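Local coordinates for PilZ domain-containing protein (Legionella pneumophila subsp. pneumophila, PDB 4Q63), which is of unknown function but may bind the second messenger cyclic di-GMP, at residues Y9-S21 with S26-V38. Numbering follows the deposited sequence.
With EDO (1,2-ethanediol), chain I.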
loop_
_atom_site.group_PDB
_atom_site.type_symbol
_atom_site.label_atom_id
_atom_site.label_comp_id
_atom_site.label_asym_id
_atom_site.label_seq_id
_atom_site.Cartn_x
_atom_site.Cartn_y
_atom_site.Cartn_z
ATOM N N TYR A 9 4.933 1.804 -15.266
ATOM C CA TYR A 9 4.942 1.022 -14.033
ATOM C C TYR A 9 3.926 -0.113 -14.056
ATOM O O TYR A 9 3.453 -0.517 -15.118
ATOM C CB TYR A 9 4.696 1.918 -12.818
ATOM C CG TYR A 9 5.949 2.570 -12.287
ATOM C CD1 TYR A 9 7.199 2.221 -12.786
ATOM C CD2 TYR A 9 5.888 3.525 -11.279
ATOM C CE1 TYR A 9 8.354 2.811 -12.302
ATOM C CE2 TYR A 9 7.037 4.121 -10.788
ATOM C CZ TYR A 9 8.267 3.759 -11.301
ATOM O OH TYR A 9 9.414 4.347 -10.815
ATOM N N PHE A 10 3.593 -0.622 -12.874
ATOM C CA PHE A 10 2.677 -1.751 -12.768
ATOM C C PHE A 10 1.988 -1.806 -11.409
ATOM O O PHE A 10 2.530 -1.349 -10.405
ATOM C CB PHE A 10 3.414 -3.068 -13.040
ATOM C CG PHE A 10 4.341 -3.490 -11.932
ATOM C CD1 PHE A 10 4.015 -4.551 -11.104
ATOM C CD2 PHE A 10 5.539 -2.825 -11.718
ATOM C CE1 PHE A 10 4.867 -4.938 -10.089
ATOM C CE2 PHE A 10 6.392 -3.210 -10.702
ATOM C CZ PHE A 10 6.055 -4.266 -9.888
ATOM N N ARG A 11 0.786 -2.368 -11.390
ATOM C CA ARG A 11 0.058 -2.584 -10.152
ATOM C C ARG A 11 0.033 -4.075 -9.861
ATOM O O ARG A 11 0.071 -4.898 -10.779
ATOM C CB ARG A 11 -1.370 -2.071 -10.278
ATOM C CG ARG A 11 -1.617 -1.300 -11.551
ATOM C CD ARG A 11 -3.090 -1.026 -11.774
ATOM N NE ARG A 11 -3.276 -0.037 -12.831
ATOM C CZ ARG A 11 -3.226 -0.312 -14.130
ATOM N NH1 ARG A 11 -3.403 0.656 -15.017
ATOM N NH2 ARG A 11 -3.001 -1.551 -14.545
ATOM N N LEU A 12 -0.033 -4.415 -8.584
ATOM C CA LEU A 12 -0.118 -5.808 -8.164
ATOM C C LEU A 12 -1.349 -6.051 -7.299
ATOM O O LEU A 12 -1.625 -5.300 -6.362
ATOM C CB LEU A 12 1.138 -6.219 -7.397
ATOM C CG LEU A 12 2.398 -6.586 -8.187
ATOM C CD1 LEU A 12 3.477 -7.117 -7.241
ATOM C CD2 LEU A 12 2.088 -7.606 -9.272
ATOM N N LYS A 13 -2.088 -7.101 -7.619
ATOM C CA LYS A 13 -3.209 -7.529 -6.797
ATOM C C LYS A 13 -2.640 -8.223 -5.561
ATOM O O LYS A 13 -1.610 -8.891 -5.642
ATOM C CB LYS A 13 -4.106 -8.481 -7.590
ATOM C CG LYS A 13 -5.566 -8.412 -7.206
ATOM C CD LYS A 13 -6.172 -7.071 -7.601
ATOM C CE LYS A 13 -6.519 -7.046 -9.082
ATOM N NZ LYS A 13 -7.100 -5.738 -9.496
ATOM N N ASN A 14 -3.284 -8.051 -4.412
ATOM C CA ASN A 14 -2.803 -8.682 -3.186
ATOM C C ASN A 14 -3.249 -10.140 -3.081
ATOM O O ASN A 14 -4.446 -10.432 -3.069
ATOM C CB ASN A 14 -3.274 -7.893 -1.965
ATOM C CG ASN A 14 -2.643 -8.380 -0.677
ATOM O OD1 ASN A 14 -1.752 -9.231 -0.684
ATOM N ND2 ASN A 14 -3.104 -7.840 0.444
ATOM N N HIS A 15 -2.287 -11.058 -3.029
ATOM C CA HIS A 15 -2.610 -12.470 -2.839
ATOM C C HIS A 15 -2.298 -12.893 -1.409
ATOM O O HIS A 15 -2.174 -14.081 -1.122
ATOM C CB HIS A 15 -1.851 -13.351 -3.834
ATOM C CG HIS A 15 -2.316 -13.199 -5.249
ATOM N ND1 HIS A 15 -1.513 -13.481 -6.332
ATOM C CD2 HIS A 15 -3.504 -12.794 -5.757
ATOM C CE1 HIS A 15 -2.183 -13.255 -7.447
ATOM N NE2 HIS A 15 -3.393 -12.834 -7.127
ATOM N N GLY A 16 -2.159 -11.909 -0.524
ATOM C CA GLY A 16 -1.909 -12.167 0.884
ATOM C C GLY A 16 -0.451 -12.110 1.294
ATOM O O GLY A 16 -0.097 -12.501 2.407
ATOM N N GLU A 17 0.412 -11.642 0.401
ATOM C CA GLU A 17 1.787 -11.406 0.801
ATOM C C GLU A 17 1.861 -10.023 1.434
ATOM O O GLU A 17 2.860 -9.671 2.055
ATOM C CB GLU A 17 2.748 -11.472 -0.389
ATOM C CG GLU A 17 2.535 -12.647 -1.319
ATOM C CD GLU A 17 1.665 -12.273 -2.522
ATOM O OE1 GLU A 17 0.606 -11.650 -2.319
ATOM O OE2 GLU A 17 2.054 -12.597 -3.663
ATOM N N ILE A 18 0.802 -9.241 1.270
ATOM C CA ILE A 18 0.840 -7.836 1.667
ATOM C C ILE A 18 -0.092 -7.510 2.819
ATOM O O ILE A 18 -1.299 -7.691 2.734
ATOM C CB ILE A 18 0.508 -6.905 0.496
ATOM C CG1 ILE A 18 1.466 -7.174 -0.668
ATOM C CG2 ILE A 18 0.623 -5.447 0.948
ATOM C CD1 ILE A 18 0.869 -6.941 -2.020
ATOM N N ASN A 19 0.486 -7.025 3.905
ATOM C CA ASN A 19 -0.288 -6.572 5.046
ATOM C C ASN A 19 0.030 -5.114 5.298
ATOM O O ASN A 19 1.158 -4.665 5.096
ATOM C CB ASN A 19 0.061 -7.401 6.283
ATOM C CG ASN A 19 -0.141 -8.878 6.058
ATOM O OD1 ASN A 19 0.819 -9.632 5.870
ATOM N ND2 ASN A 19 -1.397 -9.306 6.060
ATOM N N ALA A 20 -0.973 -4.372 5.735
ATOM C CA ALA A 20 -0.796 -2.961 5.980
ATOM C C ALA A 20 -1.507 -2.592 7.269
ATOM O O ALA A 20 -2.458 -3.258 7.683
ATOM C CB ALA A 20 -1.343 -2.151 4.807
ATOM N N SER A 21 -1.049 -1.522 7.898
ATOM C CA SER A 21 -1.717 -1.007 9.081
ATOM C C SER A 21 -1.561 0.504 9.152
ATOM O O SER A 21 -0.580 1.053 8.660
ATOM C CB SER A 21 -1.136 -1.655 10.350
ATOM O OG SER A 21 0.175 -1.192 10.571
ATOM N N SER A 26 -4.904 -2.483 11.563
ATOM C CA SER A 26 -4.749 -3.146 10.277
ATOM C C SER A 26 -5.795 -2.683 9.276
ATOM O O SER A 26 -6.941 -2.418 9.629
ATOM C CB SER A 26 -4.818 -4.663 10.438
ATOM O OG SER A 26 -6.159 -5.092 10.478
ATOM N N ILE A 27 -5.391 -2.590 8.017
ATOM C CA ILE A 27 -6.315 -2.238 6.962
ATOM C C ILE A 27 -6.210 -3.209 5.791
ATOM O O ILE A 27 -5.146 -3.766 5.518
ATOM C CB ILE A 27 -6.075 -0.801 6.477
ATOM C CG1 ILE A 27 -4.615 -0.612 6.083
ATOM C CG2 ILE A 27 -6.427 0.195 7.569
ATOM C CD1 ILE A 27 -4.452 -0.009 4.720
ATOM N N GLU A 28 -7.323 -3.401 5.091
ATOM C CA GLU A 28 -7.363 -4.311 3.956
ATOM C C GLU A 28 -6.831 -3.619 2.707
ATOM O O GLU A 28 -7.391 -2.613 2.262
ATOM C CB GLU A 28 -8.798 -4.782 3.730
ATOM C CG GLU A 28 -8.931 -6.026 2.890
ATOM C CD GLU A 28 -10.379 -6.469 2.774
ATOM O OE1 GLU A 28 -10.618 -7.606 2.325
ATOM O OE2 GLU A 28 -11.280 -5.680 3.149
ATOM N N ILE A 29 -5.738 -4.153 2.161
ATOM C CA ILE A 29 -5.174 -3.676 0.897
ATOM C C ILE A 29 -5.585 -4.598 -0.242
ATOM O O ILE A 29 -5.405 -5.817 -0.161
ATOM C CB ILE A 29 -3.630 -3.615 0.929
ATOM C CG1 ILE A 29 -3.156 -2.384 1.706
ATOM C CG2 ILE A 29 -3.074 -3.601 -0.493
ATOM C CD1 ILE A 29 -1.980 -1.666 1.076
ATOM N N VAL A 30 -6.062 -4.054 -1.297
ATOM C CA VAL A 30 -6.474 -4.947 -2.387
ATOM C C VAL A 30 -5.649 -4.780 -3.657
ATOM O O VAL A 30 -5.642 -5.661 -4.504
ATOM C CB VAL A 30 -7.980 -4.824 -2.730
ATOM C CG1 VAL A 30 -8.839 -5.441 -1.627
ATOM C CG2 VAL A 30 -8.365 -3.372 -2.993
ATOM N N GLU A 31 -4.960 -3.653 -3.797
ATOM C CA GLU A 31 -4.063 -3.474 -4.931
ATOM C C GLU A 31 -2.977 -2.494 -4.543
ATOM O O GLU A 31 -3.208 -1.608 -3.732
ATOM C CB GLU A 31 -4.829 -2.925 -6.135
ATOM C CG GLU A 31 -4.057 -2.981 -7.442
ATOM C CD GLU A 31 -4.906 -2.552 -8.632
ATOM O OE1 GLU A 31 -5.505 -1.462 -8.567
ATOM O OE2 GLU A 31 -4.979 -3.307 -9.625
ATOM N N ILE A 32 -1.792 -2.651 -5.116
ATOM C CA ILE A 32 -0.683 -1.774 -4.752
ATOM C C ILE A 32 0.262 -1.546 -5.922
ATOM O O ILE A 32 0.476 -2.430 -6.750
ATOM C CB ILE A 32 0.071 -2.315 -3.518
ATOM C CG1 ILE A 32 1.021 -1.255 -2.942
ATOM C CG2 ILE A 32 0.804 -3.618 -3.851
ATOM C CD1 ILE A 32 1.505 -1.596 -1.555
ATOM N N SER A 33 0.774 -0.326 -6.020
ATOM C CA SER A 33 1.847 -0.022 -6.954
ATOM C C SER A 33 2.887 0.772 -6.171
ATOM O O SER A 33 2.677 1.076 -4.999
ATOM C CB SER A 33 1.333 0.793 -8.136
ATOM O OG SER A 33 1.100 2.137 -7.760
ATOM N N SER A 34 4.003 1.108 -6.806
ATOM C CA SER A 34 5.040 1.869 -6.119
ATOM C C SER A 34 4.549 3.286 -5.770
ATOM O O SER A 34 5.090 3.929 -4.882
ATOM C CB SER A 34 6.323 1.933 -6.961
ATOM O OG SER A 34 6.074 2.561 -8.205
ATOM N N ASN A 35 3.502 3.751 -6.440
ATOM C CA ASN A 35 3.021 5.125 -6.256
ATOM C C ASN A 35 1.720 5.231 -5.452
ATOM O O ASN A 35 1.204 6.335 -5.215
ATOM C CB ASN A 35 2.804 5.811 -7.612
ATOM C CG ASN A 35 4.098 6.113 -8.343
ATOM O OD1 ASN A 35 5.153 6.264 -7.735
ATOM N ND2 ASN A 35 4.014 6.214 -9.667
ATOM N N GLY A 36 1.172 4.097 -5.048
ATOM C CA GLY A 36 -0.106 4.129 -4.357
ATOM C C GLY A 36 -0.749 2.771 -4.167
ATOM O O GLY A 36 -0.168 1.747 -4.519
ATOM N N ALA A 37 -1.958 2.783 -3.616
ATOM C CA ALA A 37 -2.666 1.572 -3.231
ATOM C C ALA A 37 -4.176 1.810 -3.225
ATOM O O ALA A 37 -4.634 2.945 -3.097
ATOM C CB ALA A 37 -2.226 1.140 -1.837
ATOM N N VAL A 38 -4.922 0.719 -3.328
ATOM C CA VAL A 38 -6.365 0.716 -3.109
ATOM C C VAL A 38 -6.660 -0.043 -1.819
ATOM O O VAL A 38 -6.283 -1.205 -1.684
ATOM C CB VAL A 38 -7.043 0.022 -4.264
ATOM C CG1 VAL A 38 -8.607 0.048 -4.089
ATOM C CG2 VAL A 38 -6.607 0.696 -5.570
HETATM C C1 EDO I . 0.439 -4.840 9.794
HETATM O O1 EDO I . 0.463 -5.630 10.989
HETATM C C2 EDO I . 1.861 -4.590 9.319
HETATM O O2 EDO I . 1.848 -3.560 8.328
HETATM O O HOH W 1 5.082 -0.586 -9.291
HETATM O O HOH W 2 -4.546 -6.764 3.170
HETATM O O HOH W 3 -3.431 -5.673 5.913
#
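Leu12 and Ile32 form an antiparallel hydrogen-bonded pair, Leu12 N to Ile32 O at 2.8 Å and Ile32 N to Leu12 O at 2.9 Å. The N-to-C directions of segments 18-21 and 29-33 differ by 110°, and the hairpin pairs at Ser21 and Ser26, a non-hydrogen-bonded pair with CA to CA 3.9 Å. Beside it Ile27 N donates to Ala20 O from above the carbonyl plane. Beyond a weak bond from Asn14 N to Val30 O (3.4 Å), the Asn14 side chain continues the link to Ile29. With CG anti to the backbone N (chi1 -172°), ND2 donates to Ile29 O at 3.1 Å, Ile29 O lying in the plane of the Asn14 amide, and also to Ile18 O. OD1 accepts from Gly16 N, making an Asx turn, and from Ile18 N, the two arriving from opposite faces of the amide; four bonds thus fix its rotation. Water bridges join Ala20 N to Ile27 O and Phe10 O to Ser34 N.

Lys13 bends at chi2 and chi3, bringing NZ above the Glu31 carboxylate plane in a salt bridge to OE2 (3.2 Å), while Arg11 CB and CD lie against the same carboxylate. An apolar cluster surrounds Ile32 and Ala20: Ile18 CD1 touches Ile32 CG2 at 3.8 Å, and Ala20 CB meets Ile29 CG1 at 3.6 Å and Ile27 CD1.

The wide angle is consistent with a sheet curling into the barrel expected of a PilZ-like domain. Strand 49-56 places Leu54 against Ala20 and Ile32, strand 36-40 sets Val39 on Ile27 and Ile29, and helix 82-100 contributes Arg99, which binds Lys13 O and bridges to Glu17.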